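PDB 1YD7: 2-keto acid:ferredoxin oxidoreductase subunit alpha, which probably forms part of a 2-oxoglutarate:ferredoxin oxidoreductase, which makes succinyl-CoA and carbon dioxide from 2-oxoglutarate and CoA while reducing ferredoxin. Local coordinates for residues A28-A33 with F53-L58; D21-D26 with V196-P201; I153-S158 with T167-N172. All blocks are in the same frame, centred on the assembly; numbering follows the deposited sequence.

From the N terminus, the chain first runs through strand 19-24 and helix 25-36, and both later meet distant partners. Contact 1 closes first, bringing helix 52-59 back beside helix 25-36. Contact 3 follows in series and joins strand 153-155 to helix 160-177. Contact 2 closes last, when strand 193-198 returns to strand 19-24. Its loop encloses both of the others. Contacts 1 and 2 share helix 25-36, and Arg31 of that helix forms a salt bridge with Asp21. Contacts 1 and 3 touch where Ala32 and Ala33 pack on Thr167 and Phe171. The three thus tie a two-stranded sheet to helices 25-36, 52-59 and 160-177 and to strand 153-155, an edge strand of the parallel sheet.

Contact 1. Residues A28-A33 with F53-L58; sequences AIARAA and FEAMAL
Ala30 is the centre of this helix pair. Its CB lies 3.8 Å from Ala55 CB and also 3.8 Å from the selenium atom, SE, of Met56, a selenomethionine. The tight part is therefore a small methyl set against one methyl and one bent chain. The CA atoms of Ala30 and Met56 are 6.3 Å apart. Met56 does not start out pointing straight at the other helix. Its CG stands beside the backbone N, chi1 -61°. A bend at chi2, -58°, carries SE over Ala30, and another at chi3 turns CE on toward Ala33. There the fit is looser, with CE 4.2 Å from Ala33 CB. This end is buried, and Met56 also rests on Cys38 and Val67. The Ala55 side is more open, as that residue is partly exposed. Arg31 points away from the pairing, into a salt bridge with Glu27. The short helix axes approach to 9.4 Å and cross at -37°. Helix 52-59 is the crossover between the parallel strands 40-43 and 66-69, a beta-alpha-beta unit. Helix 25-36 packs beside it, in an alpha/beta fold of the thiamine diphosphate-binding family.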
loop_
_atom_site.group_PDB
_atom_site.type_symbol
_atom_site.label_atom_id
_atom_site.label_comp_id
_atom_site.label_asym_id
_atom_site.label_seq_id
_atom_site.Cartn_x
_atom_site.Cartn_y
_atom_site.Cartn_z
ATOM N N ALA A 28 0.644 7.548 -6.611
ATOM C CA ALA A 28 -0.403 6.688 -7.123
ATOM C C ALA A 28 -0.701 5.542 -6.144
ATOM O O ALA A 28 -1.857 5.252 -5.885
ATOM C CB ALA A 28 -0.012 6.123 -8.479
ATOM N N ILE A 29 0.346 4.900 -5.636
ATOM C CA ILE A 29 0.212 3.891 -4.570
ATOM C C ILE A 29 -0.575 4.427 -3.355
ATOM O O ILE A 29 -1.603 3.866 -2.987
ATOM C CB ILE A 29 1.600 3.339 -4.146
ATOM C CG1 ILE A 29 2.254 2.614 -5.313
ATOM C CG2 ILE A 29 1.479 2.414 -2.957
ATOM C CD1 ILE A 29 3.675 2.086 -5.021
ATOM N N ALA A 30 -0.148 5.555 -2.805
ATOM C CA ALA A 30 -0.835 6.189 -1.679
ATOM C C ALA A 30 -2.309 6.533 -1.927
ATOM O O ALA A 30 -3.182 6.262 -1.098
ATOM C CB ALA A 30 -0.074 7.449 -1.257
ATOM N N ARG A 31 -2.592 7.166 -3.061
ATOM C CA ARG A 31 -3.963 7.500 -3.402
ATOM C C ARG A 31 -4.850 6.267 -3.563
ATOM O O ARG A 31 -6.007 6.272 -3.133
ATOM C CB ARG A 31 -4.018 8.321 -4.682
ATOM C CG ARG A 31 -3.445 9.684 -4.520
ATOM C CD ARG A 31 -3.800 10.608 -5.712
ATOM N NE ARG A 31 -3.002 11.843 -5.665
ATOM C CZ ARG A 31 -3.252 12.947 -6.377
ATOM N NH1 ARG A 31 -4.319 13.048 -7.160
ATOM N NH2 ARG A 31 -2.439 13.985 -6.266
ATOM N N ALA A 32 -4.319 5.249 -4.232
ATOM C CA ALA A 32 -5.020 3.979 -4.417
ATOM C C ALA A 32 -5.313 3.284 -3.077
ATOM O O ALA A 32 -6.422 2.812 -2.845
ATOM C CB ALA A 32 -4.205 3.055 -5.307
ATOM N N ALA A 33 -4.296 3.219 -2.222
ATOM C CA ALA A 33 -4.417 2.582 -0.919
ATOM C C ALA A 33 -5.543 3.231 -0.128
ATOM O O ALA A 33 -6.446 2.555 0.327
ATOM C CB ALA A 33 -3.101 2.644 -0.182
ATOM N N PHE A 53 6.036 7.000 2.507
ATOM C CA PHE A 53 5.823 7.308 3.921
ATOM C C PHE A 53 5.226 8.711 4.094
ATOM O O PHE A 53 4.205 8.900 4.800
ATOM C CB PHE A 53 7.119 7.167 4.734
ATOM C CG PHE A 53 6.928 7.457 6.181
ATOM C CD1 PHE A 53 6.706 6.423 7.090
ATOM C CD2 PHE A 53 6.900 8.782 6.640
ATOM C CE1 PHE A 53 6.489 6.702 8.434
ATOM C CE2 PHE A 53 6.673 9.068 7.972
ATOM C CZ PHE A 53 6.465 8.024 8.877
ATOM N N GLU A 54 5.861 9.694 3.445
ATOM C CA GLU A 54 5.466 11.105 3.568
ATOM C C GLU A 54 4.082 11.371 3.030
ATOM O O GLU A 54 3.376 12.224 3.539
ATOM C CB GLU A 54 6.467 12.034 2.864
ATOM C CG GLU A 54 7.846 12.034 3.494
ATOM N N ALA A 55 3.693 10.679 1.969
ATOM C CA ALA A 55 2.356 10.889 1.413
ATOM C C ALA A 55 1.318 10.357 2.394
ATOM O O ALA A 55 0.321 11.017 2.646
ATOM C CB ALA A 55 2.230 10.210 0.057
HETATM N N MSE A 56 1.587 9.179 2.970
HETATM C CA MSE A 56 0.704 8.557 3.983
HETATM C C MSE A 56 0.688 9.365 5.292
HETATM O O MSE A 56 -0.387 9.605 5.863
HETATM C CB MSE A 56 1.123 7.100 4.248
HETATM C CG MSE A 56 1.045 6.202 3.020
HETATM SE SE MSE A 56 -0.763 6.137 2.243
HETATM C CE MSE A 56 -1.494 4.499 3.197
ATOM N N ALA A 57 1.854 9.839 5.728
ATOM C CA ALA A 57 1.911 10.783 6.872
ATOM C C ALA A 57 1.047 12.019 6.668
ATOM O O ALA A 57 0.398 12.492 7.608
ATOM C CB ALA A 57 3.341 11.211 7.165
ATOM N N LEU A 58 1.038 12.564 5.451
ATOM C CA LEU A 58 0.145 13.695 5.153
ATOM C C LEU A 58 -1.316 13.300 5.090
ATOM O O LEU A 58 -2.170 13.959 5.665
ATOM C CB LEU A 58 0.550 14.349 3.823
ATOM C CG LEU A 58 -0.312 15.494 3.290
ATOM C CD1 LEU A 58 -0.098 16.743 4.143
ATOM C CD2 LEU A 58 0.042 15.747 1.848
#

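Contact 2. Residues D21-D26 with V196-P201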
loop_
_atom_site.group_PDB
_atom_site.type_symbol
_atom_site.label_atom_id
_atom_site.label_comp_id
_atom_site.label_asym_id
_atom_site.label_seq_id
_atom_site.Cartn_x
_atom_site.Cartn_y
_atom_site.Cartn_z
ATOM N N ASP A 21 -4.627 13.565 -13.039
ATOM C CA ASP A 21 -3.614 14.289 -12.344
ATOM C C ASP A 21 -2.316 13.649 -12.752
ATOM O O ASP A 21 -2.252 12.437 -12.979
ATOM C CB ASP A 21 -3.795 14.166 -10.828
ATOM C CG ASP A 21 -3.237 15.367 -10.063
ATOM O OD1 ASP A 21 -2.471 16.191 -10.641
ATOM O OD2 ASP A 21 -3.615 15.506 -8.885
ATOM N N PHE A 22 -1.282 14.471 -12.780
ATOM C CA PHE A 22 0.005 14.113 -13.323
ATOM C C PHE A 22 0.843 13.840 -12.094
ATOM O O PHE A 22 1.260 14.775 -11.401
ATOM C CB PHE A 22 0.518 15.305 -14.168
ATOM C CG PHE A 22 1.803 15.052 -14.908
ATOM C CD1 PHE A 22 1.985 13.893 -15.651
ATOM C CD2 PHE A 22 2.825 16.011 -14.901
ATOM C CE1 PHE A 22 3.173 13.659 -16.349
ATOM C CE2 PHE A 22 3.993 15.801 -15.604
ATOM C CZ PHE A 22 4.171 14.624 -16.341
ATOM N N ILE A 23 1.071 12.556 -11.801
ATOM C CA ILE A 23 1.578 12.163 -10.483
ATOM C C ILE A 23 2.625 11.111 -10.628
ATOM O O ILE A 23 2.737 10.512 -11.678
ATOM C CB ILE A 23 0.456 11.644 -9.546
ATOM C CG1 ILE A 23 -0.230 10.411 -10.132
ATOM C CG2 ILE A 23 -0.583 12.721 -9.307
ATOM C CD1 ILE A 23 -1.279 9.833 -9.237
ATOM N N GLN A 24 3.398 10.902 -9.567
ATOM C CA GLN A 24 4.428 9.881 -9.575
ATOM C C GLN A 24 3.886 8.562 -9.017
ATOM O O GLN A 24 2.783 8.527 -8.462
ATOM C CB GLN A 24 5.642 10.351 -8.782
ATOM C CG GLN A 24 6.413 11.486 -9.489
ATOM C CD GLN A 24 7.581 11.970 -8.690
ATOM O OE1 GLN A 24 7.415 12.532 -7.619
ATOM N NE2 GLN A 24 8.777 11.735 -9.196
ATOM N N GLY A 25 4.661 7.491 -9.214
ATOM C CA GLY A 25 4.256 6.146 -8.891
ATOM C C GLY A 25 3.925 5.967 -7.406
ATOM O O GLY A 25 2.919 5.334 -7.083
ATOM N N ASP A 26 4.753 6.530 -6.523
ATOM C CA ASP A 26 4.520 6.469 -5.081
ATOM C C ASP A 26 3.212 7.129 -4.643
ATOM O O ASP A 26 2.502 6.610 -3.760
ATOM C CB ASP A 26 5.688 7.083 -4.319
ATOM C CG ASP A 26 6.883 6.185 -4.291
ATOM O OD1 ASP A 26 6.683 4.956 -4.417
ATOM O OD2 ASP A 26 8.022 6.700 -4.163
ATOM N N VAL A 196 -2.764 10.284 -14.944
ATOM C CA VAL A 196 -3.717 9.202 -14.779
ATOM C C VAL A 196 -5.017 9.723 -14.202
ATOM O O VAL A 196 -5.039 10.602 -13.334
ATOM C CB VAL A 196 -3.168 8.021 -13.900
ATOM C CG1 VAL A 196 -1.841 7.521 -14.438
ATOM C CG2 VAL A 196 -3.014 8.429 -12.491
ATOM N N TYR A 197 -6.097 9.173 -14.735
ATOM C CA TYR A 197 -7.420 9.375 -14.203
ATOM C C TYR A 197 -7.554 8.696 -12.817
ATOM O O TYR A 197 -7.367 7.486 -12.668
ATOM C CB TYR A 197 -8.475 8.846 -15.194
ATOM C CG TYR A 197 -9.861 9.055 -14.661
ATOM C CD1 TYR A 197 -10.410 10.323 -14.602
ATOM C CD2 TYR A 197 -10.599 7.993 -14.147
ATOM C CE1 TYR A 197 -11.668 10.534 -14.059
ATOM C CE2 TYR A 197 -11.882 8.202 -13.622
ATOM C CZ TYR A 197 -12.404 9.465 -13.570
ATOM O OH TYR A 197 -13.669 9.697 -13.023
ATOM N N ILE A 198 -7.850 9.516 -11.816
ATOM C CA ILE A 198 -8.042 9.084 -10.441
ATOM C C ILE A 198 -9.542 9.000 -10.241
ATOM O O ILE A 198 -10.191 10.032 -10.168
ATOM C CB ILE A 198 -7.500 10.105 -9.419
ATOM C CG1 ILE A 198 -6.007 10.398 -9.654
ATOM C CG2 ILE A 198 -7.765 9.589 -7.973
ATOM C CD1 ILE A 198 -5.072 9.199 -9.508
ATOM N N PRO A 199 -10.097 7.777 -10.155
ATOM C CA PRO A 199 -11.547 7.646 -10.162
ATOM C C PRO A 199 -12.229 8.157 -8.898
ATOM O O PRO A 199 -11.600 8.291 -7.864
ATOM C CB PRO A 199 -11.765 6.130 -10.311
ATOM C CG PRO A 199 -10.420 5.555 -10.694
ATOM C CD PRO A 199 -9.434 6.461 -10.051
ATOM N N ASN A 200 -13.507 8.480 -9.007
ATOM C CA ASN A 200 -14.354 8.662 -7.837
ATOM C C ASN A 200 -14.520 7.326 -7.109
ATOM O O ASN A 200 -14.497 6.272 -7.742
ATOM C CB ASN A 200 -15.737 9.183 -8.239
ATOM C CG ASN A 200 -15.695 10.604 -8.720
ATOM O OD1 ASN A 200 -15.354 11.508 -7.959
ATOM N ND2 ASN A 200 -16.036 10.820 -9.993
ATOM N N PRO A 201 -14.696 7.367 -5.783
ATOM C CA PRO A 201 -14.966 6.166 -4.999
ATOM C C PRO A 201 -16.013 5.265 -5.651
ATOM O O PRO A 201 -15.771 4.072 -5.850
ATOM C CB PRO A 201 -15.495 6.737 -3.675
ATOM C CG PRO A 201 -14.797 8.024 -3.529
ATOM C CD PRO A 201 -14.647 8.575 -4.933
#
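Ile23 and Ile198 meet tip to tip, their CD1 methyls 3.9 Å apart. Val196 approaches Ile23 differently. The two side chains cross at about a right angle, and Val196 CG2 sits 3.9 Å from Ile23 CD1. One isoleucine methyl thus serves two partners. The torsions explain its reach: Ile23 CG1 lies between the backbone N and the carbonyl carbon, chi1 61°, and the chain then runs extended to CD1. Ile198 comes to the same place by a more bent route. Further cover comes from helix 25-36, where Ala28 and Arg31 pack on Ile23, and from Phe164 against Ile198.

Beside this apolar cluster the backbones pair. Asp21 and Val196 form an antiparallel hydrogen-bonded pair. Asp21 N donates to Val196 O at 3.0 Å, and Val196 N donates back to Asp21 O at 3.0 Å. The second bond is the straighter, with an N-H...O angle of 166° against 145°. Both donors stand off the plane of the carbonyl they meet. The Asp21 carboxylate has two tasks. OD1 accepts a bent bond from Phe22 N on its anti side. OD2 makes a salt bridge to Arg31. That bridge ties the strand to the helix that follows it and would probably favour the charged form of Asp21. Gln24 ends the strand at the N-cap position of helix 25-36. The pairing makes a two-stranded antiparallel sheet, separate from the parallel sheet, that brings strand 193-198 back to strand 19-24.

Contact 3. Residues I153-S158 with T167-N172; sequences IVLSPS and TIRAFN
Leu155 reaches helix 160-177 with both its methyls, one to each of two successive residues. CD2 lies against the aliphatic start of Arg169, 3.8 Å from Arg169 CG and 3.9 Å from Arg169 CB. It is also 4.0 Å from Arg169 NE. The two side chains meet at a slant. The other methyl, CD1, lies 4.2 Å from Ala170 CB, a looser touch. All these contacts are apolar or simple van der Waals packing.

The torsions set this up. Leu155 CG stands beside the backbone N, chi1 -64°, which sends the fork toward the helix. Arg169 leaves the helix with CG anti to its own backbone N, chi1 179°. CB and CG pass obliquely across Leu155 CD2, and the chain then bends at chi2 and chi3. The inner side of the contact is buried, and Arg169 is an exposed residue at its outer border.

Other residues complete the surroundings of Leu155: Phe166 and Leu173 of the same helix, and Val181, which also touches Ala170. Hydrogen bonds to Ile182 and Leu184 of the adjoining strand fix the Leu155 backbone. After the strand, Ser158 N bonds to Glu162 OE1 near the start of the helix.

Strand 153-155, helix 160-177 and strand 180-185 make a beta-alpha-beta unit. Strand 153-155 is the outermost strand at its end of the parallel sheet in this chain. The helix packs over it and its neighbour 180-185, and touches helix 25-36 through Thr167, Ile168 and Phe171.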
loop_
_atom_site.group_PDB
_atom_site.type_symbol
_atom_site.label_atom_id
_atom_site.label_comp_id
_atom_site.label_asym_id
_atom_site.label_seq_id
_atom_site.Cartn_x
_atom_site.Cartn_y
_atom_site.Cartn_z
ATOM N N ILE A 153 0.871 -14.203 -3.352
ATOM C CA ILE A 153 0.330 -13.391 -4.412
ATOM C C ILE A 153 1.213 -12.125 -4.493
ATOM O O ILE A 153 1.474 -11.477 -3.478
ATOM C CB ILE A 153 -1.131 -13.008 -4.153
ATOM C CG1 ILE A 153 -2.016 -14.261 -4.003
ATOM C CG2 ILE A 153 -1.625 -12.112 -5.257
ATOM C CD1 ILE A 153 -3.435 -13.984 -3.443
ATOM N N VAL A 154 1.689 -11.816 -5.699
ATOM C CA VAL A 154 2.615 -10.709 -5.937
ATOM C C VAL A 154 2.203 -9.948 -7.183
ATOM O O VAL A 154 1.992 -10.554 -8.214
ATOM C CB VAL A 154 4.050 -11.213 -6.125
ATOM C CG1 VAL A 154 5.031 -10.019 -6.296
ATOM C CG2 VAL A 154 4.472 -12.061 -4.948
ATOM N N LEU A 155 2.067 -8.627 -7.077
ATOM C CA LEU A 155 1.825 -7.753 -8.223
ATOM C C LEU A 155 3.035 -6.823 -8.366
ATOM O O LEU A 155 3.532 -6.254 -7.371
ATOM C CB LEU A 155 0.567 -6.909 -8.032
ATOM C CG LEU A 155 -0.802 -7.601 -7.927
ATOM C CD1 LEU A 155 -1.029 -8.077 -6.533
ATOM C CD2 LEU A 155 -1.935 -6.663 -8.321
ATOM N N SER A 156 3.484 -6.656 -9.609
ATOM C CA SER A 156 4.696 -5.892 -9.954
ATOM C C SER A 156 4.383 -4.840 -11.015
ATOM O O SER A 156 4.466 -5.154 -12.200
ATOM C CB SER A 156 5.750 -6.829 -10.523
ATOM O OG SER A 156 6.470 -7.461 -9.494
ATOM N N PRO A 157 4.006 -3.607 -10.595
ATOM C CA PRO A 157 3.685 -2.563 -11.569
ATOM C C PRO A 157 4.949 -2.032 -12.279
ATOM O O PRO A 157 6.029 -1.989 -11.689
ATOM C CB PRO A 157 3.032 -1.480 -10.720
ATOM C CG PRO A 157 3.624 -1.645 -9.364
ATOM C CD PRO A 157 3.886 -3.117 -9.205
ATOM N N SER A 158 4.795 -1.676 -13.549
ATOM C CA SER A 158 5.908 -1.146 -14.370
ATOM C C SER A 158 5.649 0.283 -14.834
ATOM O O SER A 158 6.555 0.947 -15.295
ATOM C CB SER A 158 6.140 -2.058 -15.581
ATOM O OG SER A 158 4.993 -2.036 -16.408
ATOM N N THR A 167 -2.348 -1.470 -6.957
ATOM C CA THR A 167 -2.495 -1.211 -5.524
ATOM C C THR A 167 -3.956 -1.520 -5.092
ATOM O O THR A 167 -4.172 -2.218 -4.103
ATOM C CB THR A 167 -2.020 0.214 -5.124
ATOM O OG1 THR A 167 -0.592 0.279 -5.268
ATOM C CG2 THR A 167 -2.366 0.526 -3.667
ATOM N N ILE A 168 -4.931 -1.038 -5.860
ATOM C CA ILE A 168 -6.319 -1.368 -5.614
ATOM C C ILE A 168 -6.573 -2.875 -5.706
ATOM O O ILE A 168 -7.273 -3.450 -4.851
ATOM C CB ILE A 168 -7.253 -0.587 -6.546
ATOM C CG1 ILE A 168 -7.312 0.873 -6.095
ATOM C CG2 ILE A 168 -8.662 -1.188 -6.539
ATOM C CD1 ILE A 168 -7.899 1.759 -7.103
ATOM N N ARG A 169 -6.000 -3.513 -6.726
ATOM C CA ARG A 169 -6.147 -4.933 -6.885
ATOM C C ARG A 169 -5.520 -5.682 -5.710
ATOM O O ARG A 169 -6.066 -6.696 -5.287
ATOM C CB ARG A 169 -5.598 -5.394 -8.239
ATOM C CG ARG A 169 -5.686 -6.901 -8.486
ATOM C CD ARG A 169 -5.936 -7.260 -9.969
ATOM N NE ARG A 169 -5.010 -6.617 -10.909
ATOM C CZ ARG A 169 -5.348 -5.707 -11.837
ATOM N NH1 ARG A 169 -4.402 -5.218 -12.621
ATOM N NH2 ARG A 169 -6.601 -5.258 -11.993
ATOM N N ALA A 170 -4.402 -5.184 -5.162
ATOM C CA ALA A 170 -3.737 -5.861 -4.061
ATOM C C ALA A 170 -4.597 -5.857 -2.789
ATOM O O ALA A 170 -4.615 -6.842 -2.084
ATOM C CB ALA A 170 -2.394 -5.253 -3.775
ATOM N N PHE A 171 -5.270 -4.745 -2.495
ATOM C CA PHE A 171 -6.181 -4.694 -1.363
ATOM C C PHE A 171 -7.354 -5.647 -1.622
ATOM O O PHE A 171 -7.694 -6.450 -0.742
ATOM C CB PHE A 171 -6.663 -3.268 -1.056
ATOM C CG PHE A 171 -5.668 -2.461 -0.293
ATOM C CD1 PHE A 171 -4.832 -1.549 -0.945
ATOM C CD2 PHE A 171 -5.534 -2.631 1.063
ATOM C CE1 PHE A 171 -3.871 -0.850 -0.259
ATOM C CE2 PHE A 171 -4.592 -1.909 1.771
ATOM C CZ PHE A 171 -3.751 -1.005 1.104
ATOM N N ASN A 172 -7.932 -5.592 -2.822
ATOM C CA ASN A 172 -9.039 -6.492 -3.164
ATOM C C ASN A 172 -8.670 -7.948 -3.032
ATOM O O ASN A 172 -9.465 -8.698 -2.500
ATOM C CB ASN A 172 -9.631 -6.228 -4.542
ATOM C CG ASN A 172 -10.414 -4.986 -4.568
ATOM O OD1 ASN A 172 -10.727 -4.467 -3.512
ATOM N ND2 ASN A 172 -10.729 -4.465 -5.770
#